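Hypothetical protein, IPT/TIG domain protein (Bacteroides ovatus, PDB 4HW6) is of unknown function but, with an IPT/TIG domain joined to a six-bladed beta-propeller, probably acts as an auxiliary nutrient-binding protein for carbohydrates. Local coordinates at residues A[277-282]-A[355-360]; A[286-291]-A[295-300]; A[332-337]-A[366-371]. One frame throughout, in Å; residues are numbered along the deposited sequence. Where two conformers were deposited one is given.

Interaction 1: residues A[277-282]-A[355-360]; sequences HIVWHP and YDFYFC
Pro282 sets the CB-CG side of its ring over one face of Tyr355 in a CH-pi contact. Its CG stands 3.8 Å from the centroid of the Tyr355 ring and only 13° off the ring normal, so the carbon sits above the middle of the ring; CB lies nearer the phenol end, 3.9 Å from Tyr355 CZ. Proline suits this place because its rigid ring presents polarised C-H groups to the pi cloud at little further cost in side-chain freedom.

A second aromatic meeting involves His281. With CG anti to the backbone N (chi1 -169°), the imidazole swings across to Tyr355 and brings NE2 within 3.7 Å of Tyr355 CD1. The two planes are almost perpendicular, at 87°, but the approach is oblique and makes no proper stack. Both imidazole nitrogens are engaged outside this pair: NE2 is hydrogen-bonded to Asp353 OD1, which also accepts the backbone N of Tyr355, and ND1 to Thr283 OG1. The shared carboxylate thus fixes the histidine and the start of strand 355-361 together.

These residues join two neighbouring blades of the beta-propeller, strand 276-280 at the edge of one sheet facing strand 355-361 of the next. No hydrogen bond links the segments, and the interface is made by side chains.

The apolar part lies further along the strands. Val279 CB approaches the edge of the Phe357 ring, 4.0 Å from CE1, while its CG2 reaches toward CZ. The branched valine fits against a ring that Phe342 and Tyr288 also meet.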
loop_
_atom_site.group_PDB
_atom_site.type_symbol
_atom_site.label_atom_id
_atom_site.label_comp_id
_atom_site.label_asym_id
_atom_site.label_seq_id
_atom_site.Cartn_x
_atom_site.Cartn_y
_atom_site.Cartn_z
ATOM N N HIS A 277 -12.986 12.280 -3.022
ATOM C CA HIS A 277 -11.743 11.777 -3.588
ATOM C C HIS A 277 -12.115 10.847 -4.709
ATOM O O HIS A 277 -12.807 9.852 -4.497
ATOM C CB HIS A 277 -10.930 11.028 -2.547
ATOM C CG HIS A 277 -9.582 10.606 -3.036
ATOM N ND1 HIS A 277 -8.608 11.509 -3.402
ATOM C CD2 HIS A 277 -9.063 9.376 -3.255
ATOM C CE1 HIS A 277 -7.544 10.847 -3.823
ATOM N NE2 HIS A 277 -7.796 9.549 -3.745
ATOM N N ILE A 278 -11.632 11.170 -5.899
ATOM C CA ILE A 278 -11.929 10.398 -7.104
ATOM C C ILE A 278 -10.716 9.556 -7.464
ATOM O O ILE A 278 -9.594 10.044 -7.425
ATOM C CB ILE A 278 -12.322 11.333 -8.256
ATOM C CG1 ILE A 278 -13.616 12.095 -7.911
ATOM C CG2 ILE A 278 -12.567 10.528 -9.554
ATOM C CD1 ILE A 278 -13.959 13.216 -8.875
ATOM N N VAL A 279 -10.944 8.280 -7.766
ATOM C CA VAL A 279 -9.876 7.378 -8.171
ATOM C C VAL A 279 -10.319 6.585 -9.408
ATOM O O VAL A 279 -11.311 5.842 -9.356
ATOM C CB VAL A 279 -9.479 6.360 -7.056
ATOM C CG1 VAL A 279 -8.223 5.624 -7.476
ATOM C CG2 VAL A 279 -9.301 7.026 -5.680
ATOM N N TRP A 280 -9.581 6.733 -10.506
ATOM C CA TRP A 280 -9.843 5.982 -11.728
ATOM C C TRP A 280 -9.477 4.503 -11.553
ATOM O O TRP A 280 -8.413 4.158 -11.022
ATOM C CB TRP A 280 -9.103 6.583 -12.939
ATOM C CG TRP A 280 -9.744 7.826 -13.426
ATOM C CD1 TRP A 280 -9.346 9.107 -13.174
ATOM C CD2 TRP A 280 -10.974 7.910 -14.121
ATOM N NE1 TRP A 280 -10.223 10.000 -13.752
ATOM C CE2 TRP A 280 -11.257 9.286 -14.308
ATOM C CE3 TRP A 280 -11.871 6.957 -14.618
ATOM C CZ2 TRP A 280 -12.395 9.721 -14.981
ATOM C CZ3 TRP A 280 -13.015 7.398 -15.254
ATOM C CH2 TRP A 280 -13.258 8.770 -15.439
ATOM N N HIS A 281 -10.356 3.620 -12.023
ATOM C CA HIS A 281 -9.978 2.232 -12.189
ATOM C C HIS A 281 -8.815 2.175 -13.166
ATOM O O HIS A 281 -8.749 2.982 -14.081
ATOM C CB HIS A 281 -11.137 1.407 -12.734
ATOM C CG HIS A 281 -10.909 -0.074 -12.684
ATOM N ND1 HIS A 281 -10.392 -0.794 -13.745
ATOM C CD2 HIS A 281 -11.143 -0.972 -11.697
ATOM C CE1 HIS A 281 -10.322 -2.072 -13.403
ATOM N NE2 HIS A 281 -10.764 -2.201 -12.161
ATOM N N PRO A 282 -7.884 1.212 -12.978
ATOM C CA PRO A 282 -6.729 1.202 -13.864
ATOM C C PRO A 282 -7.073 1.082 -15.349
ATOM O O PRO A 282 -6.336 1.585 -16.190
ATOM C CB PRO A 282 -5.927 -0.002 -13.367
ATOM C CG PRO A 282 -6.224 -0.036 -11.908
ATOM C CD PRO A 282 -7.681 0.352 -11.801
ATOM N N TYR A 355 -9.188 -6.229 -9.926
ATOM C CA TYR A 355 -8.717 -5.384 -8.801
ATOM C C TYR A 355 -9.673 -5.347 -7.624
ATOM O O TYR A 355 -10.886 -5.310 -7.807
ATOM C CB TYR A 355 -8.497 -3.931 -9.251
ATOM C CG TYR A 355 -7.383 -3.800 -10.251
ATOM C CD1 TYR A 355 -7.627 -3.994 -11.592
ATOM C CD2 TYR A 355 -6.084 -3.530 -9.840
ATOM C CE1 TYR A 355 -6.607 -3.919 -12.523
ATOM C CE2 TYR A 355 -5.048 -3.467 -10.754
ATOM C CZ TYR A 355 -5.324 -3.641 -12.097
ATOM O OH TYR A 355 -4.331 -3.587 -13.051
ATOM N N ASP A 356 -9.106 -5.345 -6.415
ATOM C CA ASP A 356 -9.815 -4.927 -5.237
ATOM C C ASP A 356 -9.494 -3.447 -4.975
ATOM O O ASP A 356 -8.470 -2.938 -5.425
ATOM C CB ASP A 356 -9.386 -5.755 -4.023
ATOM C CG ASP A 356 -10.121 -7.079 -3.904
ATOM O OD1 ASP A 356 -11.297 -7.185 -4.302
ATOM O OD2 ASP A 356 -9.522 -8.040 -3.357
ATOM N N PHE A 357 -10.373 -2.771 -4.247
ATOM C CA PHE A 357 -10.213 -1.364 -3.893
ATOM C C PHE A 357 -9.989 -1.277 -2.371
ATOM O O PHE A 357 -10.925 -1.482 -1.581
ATOM C CB PHE A 357 -11.448 -0.570 -4.324
ATOM C CG PHE A 357 -11.290 0.931 -4.204
ATOM C CD1 PHE A 357 -10.379 1.619 -5.027
ATOM C CD2 PHE A 357 -12.073 1.661 -3.315
ATOM C CE1 PHE A 357 -10.253 3.004 -4.943
ATOM C CE2 PHE A 357 -11.948 3.036 -3.240
ATOM C CZ PHE A 357 -11.044 3.698 -4.057
ATOM N N TYR A 358 -8.751 -0.985 -1.967
ATOM C CA TYR A 358 -8.400 -0.824 -0.547
ATOM C C TYR A 358 -8.487 0.624 -0.171
ATOM O O TYR A 358 -7.942 1.487 -0.859
ATOM C CB TYR A 358 -6.974 -1.316 -0.269
ATOM C CG TYR A 358 -6.833 -2.810 -0.322
ATOM C CD1 TYR A 358 -6.829 -3.511 -1.536
ATOM C CD2 TYR A 358 -6.648 -3.532 0.848
ATOM C CE1 TYR A 358 -6.692 -4.885 -1.560
ATOM C CE2 TYR A 358 -6.550 -4.904 0.841
ATOM C CZ TYR A 358 -6.555 -5.570 -0.351
ATOM O OH TYR A 358 -6.423 -6.912 -0.286
ATOM N N PHE A 359 -9.174 0.916 0.924
ATOM C CA PHE A 359 -9.309 2.270 1.372
ATOM C C PHE A 359 -9.207 2.433 2.865
ATOM O O PHE A 359 -9.503 1.512 3.649
ATOM C CB PHE A 359 -10.615 2.913 0.852
ATOM C CG PHE A 359 -11.880 2.277 1.371
ATOM C CD1 PHE A 359 -12.399 1.125 0.805
ATOM C CD2 PHE A 359 -12.572 2.846 2.430
ATOM C CE1 PHE A 359 -13.565 0.544 1.301
ATOM C CE2 PHE A 359 -13.740 2.278 2.912
ATOM C CZ PHE A 359 -14.237 1.130 2.353
ATOM N N CYS A 360 -8.774 3.637 3.260
ATOM C CA CYS A 360 -8.717 3.983 4.668
ATOM C C CYS A 360 -10.066 4.551 5.117
ATOM O O CYS A 360 -10.592 5.470 4.501
ATOM C CB CYS A 360 -7.626 5.012 4.893
ATOM S SG CYS A 360 -6.003 4.247 4.724
#

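Interaction 2: residues A[286-291]-A[295-300]; sequences WAYIIY and HCIYRV. With EDO (1,2-ethanediol), chain F.
The beta hairpin of strands 286-291 and 296-301 forms the middle of a four-stranded antiparallel propeller blade, and Trp286 and Arg299 pack together across it. Backbone bonds set the register: Ala287 with Val300 and Ile289 with Tyr298 are hydrogen-bonded pairs, the latter closed by Ile289 N to Tyr298 O at 2.8 Å and by Tyr298 N to Ile289 O. Alternating with them, Tyr288-Arg299 and Ile290-Ile297 are non-hydrogen-bonded pairs.

On the face bearing Arg299, its side chain runs extended from CG to NE and, in the conformer given, one of two deposited, the guanidinium lies on the indole of Trp286, the planes 4° apart. Arg299 CZ is 3.3 Å from the centroid of the five-membered ring, a cation-pi contact, and CD rests over the six-membered ring. The flat, delocalised guanidinium matches the broad indole. The indole is turned by a chi1 of 54°, with CG between the backbone N and carbonyl carbon. Arg299 NE also forms a salt bridge with Asp301, while the indole NE1 donates in the ring plane to O1 of a bound ethanediol at 2.8 Å. Trp286 CZ3 lies over the face of Tyr288, and Ile297 CG2 comes obliquely to Tyr288 CD1, 3.6 Å away.

On the opposite face Tyr291 and Tyr298 form an offset stack, centroids 4.1 Å apart and planes at 4°, and Cys296 SG lies obliquely beside the Tyr291 ring, 3.8 Å from its CD2. Ile289 CD1 packs on Val300 CG1, 3.9 Å away.

Tyrosine offers both a stacking face and a hydroxyl. The tyrosine hydroxyls both end on Asp270, one at each carboxylate oxygen, so the stack is fixed at its polar rim as well as by its faces, and the probably charged carboxylate is given two hydroxyl partners.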
loop_
_atom_site.group_PDB
_atom_site.type_symbol
_atom_site.label_atom_id
_atom_site.label_comp_id
_atom_site.label_asym_id
_atom_site.label_seq_id
_atom_site.Cartn_x
_atom_site.Cartn_y
_atom_site.Cartn_z
ATOM N N TRP A 286 -14.082 3.454 -15.613
ATOM C CA TRP A 286 -14.889 4.079 -14.594
ATOM C C TRP A 286 -14.011 4.513 -13.433
ATOM O O TRP A 286 -12.853 4.131 -13.365
ATOM C CB TRP A 286 -15.989 3.140 -14.113
ATOM C CG TRP A 286 -15.552 1.780 -13.648
ATOM C CD1 TRP A 286 -15.525 0.649 -14.389
ATOM C CD2 TRP A 286 -15.126 1.407 -12.321
ATOM N NE1 TRP A 286 -15.094 -0.421 -13.624
ATOM C CE2 TRP A 286 -14.862 0.014 -12.348
ATOM C CE3 TRP A 286 -14.990 2.095 -11.118
ATOM C CZ2 TRP A 286 -14.445 -0.700 -11.222
ATOM C CZ3 TRP A 286 -14.560 1.362 -9.961
ATOM C CH2 TRP A 286 -14.291 -0.018 -10.053
ATOM N N ALA A 287 -14.566 5.351 -12.567
ATOM C CA ALA A 287 -13.882 5.810 -11.346
ATOM C C ALA A 287 -14.781 5.592 -10.146
ATOM O O ALA A 287 -15.984 5.629 -10.270
ATOM C CB ALA A 287 -13.535 7.294 -11.449
ATOM N N TYR A 288 -14.189 5.428 -8.978
ATOM C CA TYR A 288 -14.905 5.626 -7.736
ATOM C C TYR A 288 -14.847 7.080 -7.302
ATOM O O TYR A 288 -13.823 7.761 -7.450
ATOM C CB TYR A 288 -14.352 4.753 -6.616
ATOM C CG TYR A 288 -14.759 3.293 -6.659
ATOM C CD1 TYR A 288 -16.058 2.901 -6.933
ATOM C CD2 TYR A 288 -13.833 2.305 -6.410
ATOM C CE1 TYR A 288 -16.417 1.542 -6.970
ATOM C CE2 TYR A 288 -14.170 0.959 -6.442
ATOM C CZ TYR A 288 -15.455 0.579 -6.721
ATOM O OH TYR A 288 -15.804 -0.747 -6.780
ATOM N N ILE A 289 -15.957 7.535 -6.749
ATOM C CA ILE A 289 -16.052 8.779 -6.045
ATOM C C ILE A 289 -16.304 8.475 -4.570
ATOM O O ILE A 289 -17.401 7.993 -4.185
ATOM C CB ILE A 289 -17.214 9.654 -6.556
ATOM C CG1 ILE A 289 -17.235 9.750 -8.087
ATOM C CG2 ILE A 289 -17.142 11.045 -5.915
ATOM C CD1 ILE A 289 -18.554 10.283 -8.620
ATOM N N ILE A 290 -15.274 8.698 -3.756
ATOM C CA ILE A 290 -15.377 8.522 -2.327
ATOM C C ILE A 290 -15.977 9.774 -1.705
ATOM O O ILE A 290 -15.417 10.861 -1.869
ATOM C CB ILE A 290 -14.030 8.203 -1.686
ATOM C CG1 ILE A 290 -13.365 6.990 -2.378
ATOM C CG2 ILE A 290 -14.232 7.919 -0.198
ATOM C CD1 ILE A 290 -11.963 6.696 -1.868
ATOM N N TYR A 291 -17.139 9.630 -1.059
ATOM C CA TYR A 291 -17.796 10.739 -0.380
ATOM C C TYR A 291 -17.205 10.755 1.021
ATOM O O TYR A 291 -17.697 10.106 1.942
ATOM C CB TYR A 291 -19.318 10.556 -0.319
ATOM C CG TYR A 291 -20.115 10.841 -1.563
ATOM C CD1 TYR A 291 -19.647 10.536 -2.842
ATOM C CD2 TYR A 291 -21.383 11.416 -1.458
ATOM C CE1 TYR A 291 -20.404 10.820 -3.977
ATOM C CE2 TYR A 291 -22.157 11.681 -2.580
ATOM C CZ TYR A 291 -21.674 11.364 -3.842
ATOM O OH TYR A 291 -22.456 11.651 -4.958
ATOM N N HIS A 295 -19.823 9.218 3.872
ATOM C CA HIS A 295 -19.713 7.826 4.328
ATOM C C HIS A 295 -20.208 6.836 3.282
ATOM O O HIS A 295 -20.795 5.820 3.607
ATOM C CB HIS A 295 -20.440 7.660 5.657
ATOM C CG HIS A 295 -20.156 8.767 6.605
ATOM N ND1 HIS A 295 -18.890 9.016 7.070
ATOM C CD2 HIS A 295 -20.956 9.717 7.139
ATOM C CE1 HIS A 295 -18.914 10.090 7.847
ATOM N NE2 HIS A 295 -20.164 10.524 7.921
ATOM N N CYS A 296 -19.889 7.101 2.030
ATOM C CA CYS A 296 -20.312 6.210 0.951
ATOM C C CYS A 296 -19.381 6.366 -0.228
ATOM O O CYS A 296 -18.570 7.307 -0.284
ATOM C CB CYS A 296 -21.773 6.431 0.600
ATOM S SG CYS A 296 -22.153 8.112 0.140
ATOM N N ILE A 297 -19.424 5.376 -1.115
ATOM C CA ILE A 297 -18.628 5.372 -2.321
ATOM C C ILE A 297 -19.577 5.191 -3.514
ATOM O O ILE A 297 -20.441 4.305 -3.510
ATOM C CB ILE A 297 -17.563 4.243 -2.315
ATOM C CG1 ILE A 297 -16.583 4.408 -1.147
ATOM C CG2 ILE A 297 -16.822 4.215 -3.666
ATOM C CD1 ILE A 297 -15.601 3.246 -0.972
ATOM N N TYR A 298 -19.419 6.043 -4.516
ATOM C CA TYR A 298 -20.172 5.950 -5.753
ATOM C C TYR A 298 -19.230 5.559 -6.878
ATOM O O TYR A 298 -17.992 5.680 -6.762
ATOM C CB TYR A 298 -20.771 7.315 -6.120
ATOM C CG TYR A 298 -22.010 7.780 -5.396
ATOM C CD1 TYR A 298 -22.076 7.823 -4.013
ATOM C CD2 TYR A 298 -23.101 8.273 -6.115
ATOM C CE1 TYR A 298 -23.205 8.320 -3.357
ATOM C CE2 TYR A 298 -24.230 8.752 -5.464
ATOM C CZ TYR A 298 -24.273 8.773 -4.074
ATOM O OH TYR A 298 -25.403 9.285 -3.435
ATOM N N ARG A 299 -19.829 5.116 -7.984
ATOM C CA ARG A 299 -19.088 4.862 -9.220
ATOM C C ARG A 299 -19.604 5.767 -10.341
ATOM O O ARG A 299 -20.818 5.957 -10.498
ATOM C CB ARG A 299 -19.216 3.384 -9.618
ATOM C CG ARG A 299 -18.784 3.063 -11.050
ATOM C CD ARG A 299 -18.483 1.594 -11.242
ATOM N NE ARG A 299 -18.629 1.163 -12.624
ATOM C CZ ARG A 299 -18.446 -0.090 -13.038
ATOM N NH1 ARG A 299 -18.102 -1.023 -12.172
ATOM N NH2 ARG A 299 -18.615 -0.417 -14.314
ATOM N N VAL A 300 -18.680 6.281 -11.149
ATOM C CA VAL A 300 -19.015 7.063 -12.344
ATOM C C VAL A 300 -18.374 6.386 -13.563
ATOM O O VAL A 300 -17.160 6.177 -13.623
ATOM C CB VAL A 300 -18.624 8.543 -12.199
ATOM C CG1 VAL A 300 -17.137 8.711 -11.869
ATOM C CG2 VAL A 300 -19.038 9.296 -13.462
HETATM C C1 EDO F . -13.889 -3.617 -14.467
HETATM O O1 EDO F . -15.213 -3.088 -14.318
HETATM C C2 EDO F . -13.079 -2.749 -15.424
HETATM O O2 EDO F . -13.802 -2.543 -16.647
#

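Interaction 3: residues A[332-337]-A[366-371]; sequences ARLWGP and TVRVLT
Arg333 and Leu334 lie in an irregular but extended loop, whereas Arg368 belongs to strand 366-370, and no backbone-to-backbone hydrogen bond joins the two segments.

The link is made by the Arg368 side chain, which points toward the loop and grips the carbonyl of Arg333. NH1 donates to Arg333 O at 2.8 Å, in the carbonyl plane on a lone pair, with an N-H...O angle of 156°. NH2 adds a weak bond to the same oxygen at 3.2 Å, so the carbonyl sits at the edge of the guanidinium, near its plane. The bend at chi3 (79°) turns the guanidinium to present this edge. Leu334 CD2 lies over one face of the guanidinium, 3.5 Å from Arg368 NH1.

The loop connects the short outer strand 327-328 of this propeller blade to strand 337-344 at the other edge of the same sheet, and Arg368 ties it to a strand lying between them. Arginine suits such a buried site because its many donors can serve several acceptors: NH2 also forms a salt bridge with Asp326 and NH1 one with Asp361. The two carboxylates probably balance its charge, and Asp361 in addition accepts the backbone N of Trp335, holding the loop a second time.

The Arg333 side chain leaves the backbone away from the strand, and its NH1 donates to Ala332 O at 2.9 Å and to Thr330 O.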
loop_
_atom_site.group_PDB
_atom_site.type_symbol
_atom_site.label_atom_id
_atom_site.label_comp_id
_atom_site.label_asym_id
_atom_site.label_seq_id
_atom_site.Cartn_x
_atom_site.Cartn_y
_atom_site.Cartn_z
ATOM N N ALA A 332 -23.633 -2.202 3.803
ATOM C CA ALA A 332 -22.429 -1.821 4.547
ATOM C C ALA A 332 -22.583 -0.394 5.062
ATOM O O ALA A 332 -23.380 0.381 4.536
ATOM C CB ALA A 332 -21.184 -1.895 3.673
ATOM N N ARG A 333 -21.827 -0.087 6.105
ATOM C CA ARG A 333 -21.647 1.268 6.586
ATOM C C ARG A 333 -20.176 1.590 6.641
ATOM O O ARG A 333 -19.361 0.735 7.052
ATOM C CB ARG A 333 -22.276 1.463 7.947
ATOM C CG ARG A 333 -23.775 1.196 7.992
ATOM C CD ARG A 333 -24.532 2.284 7.239
ATOM N NE ARG A 333 -25.970 2.077 7.276
ATOM C CZ ARG A 333 -26.683 1.411 6.370
ATOM N NH1 ARG A 333 -26.094 0.824 5.327
ATOM N NH2 ARG A 333 -28.010 1.295 6.551
ATOM N N LEU A 334 -19.855 2.812 6.210
ATOM C CA LEU A 334 -18.513 3.360 6.241
ATOM C C LEU A 334 -18.490 4.518 7.215
ATOM O O LEU A 334 -19.552 5.025 7.607
ATOM C CB LEU A 334 -18.093 3.857 4.861
ATOM C CG LEU A 334 -18.257 2.899 3.682
ATOM C CD1 LEU A 334 -17.639 3.495 2.428
ATOM C CD2 LEU A 334 -17.728 1.505 3.923
ATOM N N TRP A 335 -17.288 4.920 7.604
ATOM C CA TRP A 335 -17.132 6.031 8.527
ATOM C C TRP A 335 -15.877 6.830 8.187
ATOM O O TRP A 335 -14.756 6.500 8.584
ATOM C CB TRP A 335 -17.136 5.556 9.989
ATOM C CG TRP A 335 -17.483 6.679 10.970
ATOM C CD1 TRP A 335 -17.626 7.993 10.691
ATOM C CD2 TRP A 335 -17.663 6.553 12.379
ATOM N NE1 TRP A 335 -17.944 8.699 11.824
ATOM C CE2 TRP A 335 -17.946 7.841 12.880
ATOM C CE3 TRP A 335 -17.579 5.482 13.271
ATOM C CZ2 TRP A 335 -18.164 8.088 14.238
ATOM C CZ3 TRP A 335 -17.811 5.725 14.617
ATOM C CH2 TRP A 335 -18.095 7.019 15.082
ATOM N N GLY A 336 -16.091 7.896 7.428
ATOM C CA GLY A 336 -15.004 8.736 6.949
ATOM C C GLY A 336 -14.041 8.081 6.003
ATOM O O GLY A 336 -12.825 8.162 6.199
ATOM N N PRO A 337 -14.562 7.466 4.926
ATOM C CA PRO A 337 -13.662 6.866 3.953
ATOM C C PRO A 337 -12.835 7.975 3.314
ATOM O O PRO A 337 -13.382 8.994 2.895
ATOM C CB PRO A 337 -14.607 6.245 2.938
ATOM C CG PRO A 337 -15.867 7.055 3.023
ATOM C CD PRO A 337 -15.958 7.384 4.503
ATOM N N THR A 366 -9.893 1.890 10.339
ATOM C CA THR A 366 -9.598 0.667 9.623
ATOM C C THR A 366 -9.105 0.909 8.201
ATOM O O THR A 366 -9.306 1.984 7.598
ATOM C CB THR A 366 -10.843 -0.249 9.560
ATOM O OG1 THR A 366 -11.935 0.467 8.955
ATOM C CG2 THR A 366 -11.252 -0.718 10.951
ATOM N N VAL A 367 -8.456 -0.112 7.672
ATOM C CA VAL A 367 -8.263 -0.275 6.251
ATOM C C VAL A 367 -9.300 -1.315 5.810
ATOM O O VAL A 367 -9.417 -2.389 6.422
ATOM C CB VAL A 367 -6.835 -0.744 5.910
ATOM C CG1 VAL A 367 -6.689 -0.958 4.398
ATOM C CG2 VAL A 367 -5.786 0.279 6.409
ATOM N N ARG A 368 -10.076 -0.979 4.780
ATOM C CA ARG A 368 -11.191 -1.806 4.327
ATOM C C ARG A 368 -11.006 -2.121 2.859
ATOM O O ARG A 368 -10.173 -1.502 2.191
ATOM C CB ARG A 368 -12.539 -1.131 4.645
ATOM C CG ARG A 368 -12.665 -0.880 6.146
ATOM C CD ARG A 368 -13.948 -0.218 6.595
ATOM N NE ARG A 368 -15.040 -1.178 6.649
ATOM C CZ ARG A 368 -16.296 -0.815 6.875
ATOM N NH1 ARG A 368 -16.579 0.460 7.108
ATOM N NH2 ARG A 368 -17.261 -1.701 6.903
ATOM N N VAL A 369 -11.778 -3.093 2.362
ATOM C CA VAL A 369 -11.698 -3.496 0.963
ATOM C C VAL A 369 -13.078 -3.496 0.378
ATOM O O VAL A 369 -14.005 -4.033 0.997
ATOM C CB VAL A 369 -11.087 -4.890 0.811
ATOM C CG1 VAL A 369 -10.879 -5.211 -0.664
ATOM C CG2 VAL A 369 -9.771 -4.974 1.548
ATOM N N LEU A 370 -13.210 -2.892 -0.802
ATOM C CA LEU A 370 -14.426 -2.969 -1.610
ATOM C C LEU A 370 -14.116 -3.853 -2.814
ATOM O O LEU A 370 -13.224 -3.541 -3.611
ATOM C CB LEU A 370 -14.833 -1.559 -2.048
ATOM C CG LEU A 370 -16.024 -1.450 -3.020
ATOM C CD1 LEU A 370 -17.295 -2.080 -2.449
ATOM C CD2 LEU A 370 -16.245 0.021 -3.343
ATOM N N THR A 371 -14.846 -4.950 -2.948
ATOM C CA THR A 371 -14.616 -5.890 -4.037
ATOM C C THR A 371 -15.493 -5.538 -5.223
ATOM O O THR A 371 -16.422 -4.730 -5.087
ATOM C CB THR A 371 -14.897 -7.325 -3.589
ATOM O OG1 THR A 371 -16.316 -7.490 -3.370
ATOM C CG2 THR A 371 -14.144 -7.619 -2.301
#

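In the fold
Interactions 1 and 2 share a blade: strands 276-280 and 286-291 are neighbours, probably hydrogen-bonded between His277 O and Ile290 N (2.8 Å) and between His281 N and Trp286 O (2.9 Å). Interactions 1 and 3 share the next blade, where Phe359 O meets Arg368 N at 2.8 Å. Interaction 2 reaches interaction 3 across the blade interface through His295 ND1 and Gly336 N (3.0 Å), and through Tyr288 CZ packed on Leu370 CD2 at 3.5 Å. The centres of 1 and 2 lie about 9 Å apart, each about 12 Å from that of 3. An ethanediol, probably from the crystallisation liquor, lies beside both His281 and Trp286, at the junction of interactions 1 and 2.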